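Long-range contacts in tapirin (Caldicellulosiruptor kristjanssonii, PDB 6N2B), which probably binds cellulose as a surface adhesin of an extreme thermophile, through a C-terminal domain built around a beta-helix: residues 201-206 with 546-551; 448-453 with 540-545. All coordinates share one frame; numbering follows the deposited sequence.

Contact 1 (201-206 with 546-551)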
# COMPACT_ATOMS: atom_id res chain seq x y z
N TRP A 201 2.99 -13.05 -3.02
CA TRP A 201 3.56 -11.73 -2.77
C TRP A 201 4.92 -11.52 -3.44
O TRP A 201 5.37 -10.37 -3.54
CB TRP A 201 3.68 -11.41 -1.27
CG TRP A 201 4.56 -12.33 -0.47
CD1 TRP A 201 4.14 -13.32 0.37
CD2 TRP A 201 5.99 -12.35 -0.44
NE1 TRP A 201 5.23 -13.96 0.92
CE2 TRP A 201 6.38 -13.39 0.44
CE3 TRP A 201 7.00 -11.60 -1.07
CZ2 TRP A 201 7.72 -13.69 0.69
CZ3 TRP A 201 8.32 -11.91 -0.82
CH2 TRP A 201 8.67 -12.94 0.06
N ASN A 202 5.60 -12.57 -3.90
CA ASN A 202 6.88 -12.35 -4.56
C ASN A 202 6.78 -12.38 -6.09
O ASN A 202 7.81 -12.34 -6.76
CB ASN A 202 7.93 -13.35 -4.04
CG ASN A 202 7.67 -14.79 -4.47
OD1 ASN A 202 6.84 -15.08 -5.32
ND2 ASN A 202 8.44 -15.70 -3.88
N ASP A 203 5.56 -12.37 -6.63
CA ASP A 203 5.32 -12.41 -8.07
C ASP A 203 5.08 -11.00 -8.59
O ASP A 203 4.12 -10.35 -8.19
CB ASP A 203 4.11 -13.29 -8.37
CG ASP A 203 3.88 -13.48 -9.85
OD1 ASP A 203 4.81 -13.26 -10.65
OD2 ASP A 203 2.73 -13.86 -10.20
N LEU A 204 5.92 -10.56 -9.53
CA LEU A 204 5.79 -9.20 -10.06
C LEU A 204 4.42 -8.98 -10.69
O LEU A 204 3.86 -7.88 -10.60
CB LEU A 204 6.90 -8.93 -11.08
CG LEU A 204 6.79 -7.72 -12.01
CD1 LEU A 204 7.27 -6.43 -11.34
CD2 LEU A 204 7.62 -7.98 -13.24
N PHE A 205 3.85 -10.00 -11.32
CA PHE A 205 2.59 -9.83 -12.03
C PHE A 205 1.37 -9.87 -11.11
O PHE A 205 0.24 -9.75 -11.62
CB PHE A 205 2.49 -10.89 -13.13
CG PHE A 205 3.59 -10.76 -14.14
CD1 PHE A 205 3.54 -9.75 -15.09
CD2 PHE A 205 4.71 -11.56 -14.08
CE1 PHE A 205 4.57 -9.58 -16.00
CE2 PHE A 205 5.74 -11.39 -14.96
CZ PHE A 205 5.67 -10.40 -15.93
N GLU A 206 1.57 -10.00 -9.80
CA GLU A 206 0.50 -9.82 -8.83
C GLU A 206 0.28 -8.35 -8.47
O GLU A 206 -0.77 -8.01 -7.92
CB GLU A 206 0.81 -10.65 -7.57
CG GLU A 206 0.20 -10.16 -6.23
CD GLU A 206 -1.35 -10.20 -6.18
OE1 GLU A 206 -1.98 -10.90 -7.01
OE2 GLU A 206 -1.93 -9.49 -5.32
N LEU A 546 12.32 -6.20 -18.85
CA LEU A 546 13.00 -6.02 -17.58
C LEU A 546 14.01 -7.12 -17.27
O LEU A 546 14.67 -7.04 -16.22
CB LEU A 546 11.98 -5.98 -16.43
CG LEU A 546 10.86 -4.96 -16.52
CD1 LEU A 546 9.91 -5.11 -15.32
CD2 LEU A 546 11.44 -3.55 -16.64
N ASN A 547 14.14 -8.13 -18.13
CA ASN A 547 15.01 -9.27 -17.87
C ASN A 547 14.65 -9.86 -16.51
O ASN A 547 15.45 -9.92 -15.57
CB ASN A 547 16.48 -8.87 -17.96
CG ASN A 547 17.42 -10.05 -18.12
OD1 ASN A 547 17.00 -11.18 -18.39
ND2 ASN A 547 18.72 -9.80 -17.95
N TYR A 548 13.38 -10.25 -16.41
CA TYR A 548 12.75 -10.62 -15.16
C TYR A 548 12.80 -12.13 -15.02
O TYR A 548 12.48 -12.85 -15.96
CB TYR A 548 11.30 -10.15 -15.11
CG TYR A 548 10.59 -10.56 -13.83
CD1 TYR A 548 11.05 -10.12 -12.59
CD2 TYR A 548 9.48 -11.40 -13.87
CE1 TYR A 548 10.41 -10.50 -11.42
CE2 TYR A 548 8.83 -11.79 -12.71
CZ TYR A 548 9.30 -11.34 -11.49
OH TYR A 548 8.66 -11.72 -10.34
N ILE A 549 13.18 -12.61 -13.84
CA ILE A 549 13.18 -14.03 -13.52
C ILE A 549 12.22 -14.28 -12.36
O ILE A 549 12.54 -13.99 -11.20
CB ILE A 549 14.60 -14.54 -13.18
CG1 ILE A 549 15.58 -14.18 -14.28
CG2 ILE A 549 14.57 -16.04 -12.98
CD1 ILE A 549 16.89 -13.64 -13.79
N PRO A 550 11.04 -14.81 -12.64
CA PRO A 550 10.08 -15.09 -11.56
C PRO A 550 10.62 -16.13 -10.59
O PRO A 550 11.23 -17.13 -11.01
CB PRO A 550 8.84 -15.61 -12.30
CG PRO A 550 9.24 -15.76 -13.73
CD PRO A 550 10.41 -14.88 -13.96
N PRO A 551 10.40 -15.93 -9.29
CA PRO A 551 11.05 -16.76 -8.25
C PRO A 551 10.64 -18.23 -8.28
O PRO A 551 11.52 -19.10 -8.42
CB PRO A 551 10.60 -16.10 -6.94
CG PRO A 551 10.22 -14.71 -7.34
CD PRO A 551 9.66 -14.80 -8.71
O HOH W 1 9.75 -11.20 -7.62
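The backbone N of Leu204 donates to the hydroxyl oxygen of Tyr548, N to OH 3.1 Å, bending to 156° at the hydrogen; a water modelled beside the same OH is doubtful, being too close to Asn202 O. With CG anti to its own backbone N (chi1 179°), Tyr548 reaches out from the tail to bring its phenol to the start of the 3-10 turn 204-206. Leu204 CD2 stands 3.8 Å from the centroid of the Tyr548 ring, almost exactly on the ring normal, a CH-pi contact, while Pro550 N of its own segment lies over the opposite face, toward the rim. Phe205 approaches obliquely, CE2 coming 3.8 Å from Tyr548 CE2. A leucine in place of Tyr548 would probably leave the Leu204 N-H without its acceptor and Leu204 CD2 without a flat ring to rest on. Nearby, Pro551 CG packs 3.4 Å from Asn202 O, and its ring slides past the Asn202 amide. Asp203 splits its carboxylate: OD2 makes a salt bridge with Arg533, OD1 weakly accepts from Phe205 N. Beyond the pair, a Schellman motif at Asn547 turns the chain out of helix 536-546 into the rest of the segment, Phe205 packs on that helix through Glu539, Ile542 and Thr543 and bonds by its carbonyl to Tyr531 of strand 526-531, and Trp201 lies against strand 240-250 and helix 408-413.

Contact 2 (448-453 with 540-545); sequences EIVVYG and SSITST
Tyr452 and Ser541 join hydroxyl to hydroxyl, Tyr452 OH lying 2.7 Å from Ser541 OG in a hydrogen bond that either could donate. Two torsions bring them together. Tyr452 turns CG anti to its carbonyl carbon (chi1 -62°), carrying the phenol across to the helix, and Ser541 extends OG away from its own backbone N (chi1 174°) to meet the ring at its edge, near its plane. Thr545, one turn further along the helix, divides its branches between two tasks. Its OG1, beside the backbone N, bonds back to Ser541 O over 2.9 Å, which leaves the methyl CG2 directed at the ring, 3.5 Å from Tyr452 CE1. Ser541 O thus accepts both the N-H and the hydroxyl of Thr545, which reach it from opposite faces of the carbonyl plane. The arrangement illustrates how a helix lies along a strand at the end of a beta-helix domain: the two run nearly alongside, their axes 10.1 Å apart and 23° from parallel, and the alternation of the strand sends Val450 and Tyr452 to the same side. Strands 436-441 and 478-483 flank strand 448-453. Val450 uses both its methyls. CG2 sits over one face of the Tyr452 ring, toward the rim, and also lies 4.2 Å from Ile542 CG1, while CG1 comes 3.9 Å from Ser541 OG. Ile542 CG1 in turn packs 3.5 Å from Tyr452 OH. Pro427 touches both Tyr452 and Thr545, and the bound calcium ion lies about 9 Å from the Tyr452 side chain.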
# COMPACT_ATOMS: atom_id res chain seq x y z
N GLU A 448 -5.33 -5.86 -24.83
CA GLU A 448 -4.33 -5.54 -23.83
C GLU A 448 -3.15 -4.88 -24.52
O GLU A 448 -2.73 -5.30 -25.60
CB GLU A 448 -3.88 -6.79 -23.07
CG GLU A 448 -5.01 -7.58 -22.42
CD GLU A 448 -4.50 -8.71 -21.51
OE1 GLU A 448 -3.26 -8.82 -21.30
OE2 GLU A 448 -5.35 -9.51 -21.01
N ILE A 449 -2.63 -3.81 -23.93
CA ILE A 449 -1.44 -3.16 -24.46
C ILE A 449 -0.61 -2.73 -23.27
O ILE A 449 -1.16 -2.28 -22.26
CB ILE A 449 -1.78 -1.95 -25.37
CG1 ILE A 449 -0.49 -1.20 -25.76
CG2 ILE A 449 -2.76 -1.00 -24.74
CD1 ILE A 449 -0.63 -0.36 -27.05
N VAL A 450 0.69 -2.92 -23.37
CA VAL A 450 1.63 -2.38 -22.39
C VAL A 450 2.38 -1.23 -23.06
O VAL A 450 2.81 -1.35 -24.22
CB VAL A 450 2.60 -3.45 -21.87
CG1 VAL A 450 3.22 -4.21 -23.03
CG2 VAL A 450 3.66 -2.79 -21.02
N VAL A 451 2.49 -0.11 -22.36
CA VAL A 451 3.14 1.08 -22.88
C VAL A 451 4.43 1.32 -22.10
O VAL A 451 4.40 1.44 -20.87
CB VAL A 451 2.19 2.28 -22.83
CG1 VAL A 451 2.90 3.57 -23.21
CG2 VAL A 451 0.99 2.01 -23.76
N TYR A 452 5.56 1.37 -22.80
CA TYR A 452 6.85 1.63 -22.18
C TYR A 452 7.24 3.08 -22.41
O TYR A 452 7.18 3.57 -23.54
CB TYR A 452 7.93 0.71 -22.74
CG TYR A 452 7.66 -0.75 -22.49
CD1 TYR A 452 8.04 -1.35 -21.29
CD2 TYR A 452 7.03 -1.54 -23.46
CE1 TYR A 452 7.80 -2.70 -21.07
CE2 TYR A 452 6.78 -2.90 -23.24
CZ TYR A 452 7.18 -3.47 -22.04
OH TYR A 452 6.94 -4.80 -21.81
N GLY A 453 7.63 3.76 -21.34
CA GLY A 453 8.08 5.14 -21.44
C GLY A 453 9.37 5.37 -20.68
O GLY A 453 9.34 5.47 -19.45
N SER A 540 5.15 -11.79 -21.33
CA SER A 540 6.36 -12.07 -22.10
C SER A 540 7.06 -10.78 -22.49
O SER A 540 8.29 -10.68 -22.42
CB SER A 540 6.02 -12.91 -23.33
OG SER A 540 7.19 -13.22 -24.08
N SER A 541 6.30 -9.76 -22.89
CA SER A 541 6.91 -8.48 -23.23
C SER A 541 7.60 -7.85 -22.02
O SER A 541 8.73 -7.35 -22.13
CB SER A 541 5.86 -7.54 -23.80
OG SER A 541 6.44 -6.26 -23.98
N ILE A 542 6.94 -7.87 -20.86
CA ILE A 542 7.51 -7.26 -19.65
C ILE A 542 8.69 -8.10 -19.15
O ILE A 542 9.73 -7.55 -18.75
CB ILE A 542 6.43 -7.10 -18.57
CG1 ILE A 542 5.35 -6.12 -19.03
CG2 ILE A 542 7.05 -6.69 -17.20
CD1 ILE A 542 4.12 -6.11 -18.16
N THR A 543 8.53 -9.43 -19.12
CA THR A 543 9.62 -10.28 -18.68
C THR A 543 10.85 -10.06 -19.54
O THR A 543 11.97 -9.91 -19.03
CB THR A 543 9.20 -11.76 -18.72
OG1 THR A 543 8.08 -11.98 -17.85
CG2 THR A 543 10.33 -12.64 -18.26
N SER A 544 10.65 -9.98 -20.86
CA SER A 544 11.76 -9.70 -21.76
C SER A 544 12.36 -8.32 -21.50
O SER A 544 13.58 -8.19 -21.35
CB SER A 544 11.28 -9.85 -23.20
OG SER A 544 12.12 -9.14 -24.08
N THR A 545 11.52 -7.30 -21.39
CA THR A 545 11.99 -5.92 -21.27
C THR A 545 12.81 -5.70 -19.99
O THR A 545 13.87 -5.06 -20.01
CB THR A 545 10.79 -4.98 -21.31
OG1 THR A 545 10.26 -4.97 -22.64
CG2 THR A 545 11.17 -3.57 -20.93

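In the fold
From the N-terminal end of the modelled chain, segment 201-206 leads into strand 207-211 and the successive coils of the beta-helix. The chain then passes helix 408-413 and the calcium ligands Asp429, Val431, Ala433 and Leu436 before reaching strand 448-453. Contact 2 closes a loop of 86 residues, which includes the calcium ligand Glu465, by bringing helix 536-546 onto that strand. Where this helix gives way to the C-terminal segment 546-551, that segment meets 201-206, so contact 1 encloses contact 2 and spans nearly the whole modelled chain. The two adjoin through the helix: Tyr548 N probably bonds to Thr543 O, and Leu204 packs on Ile542.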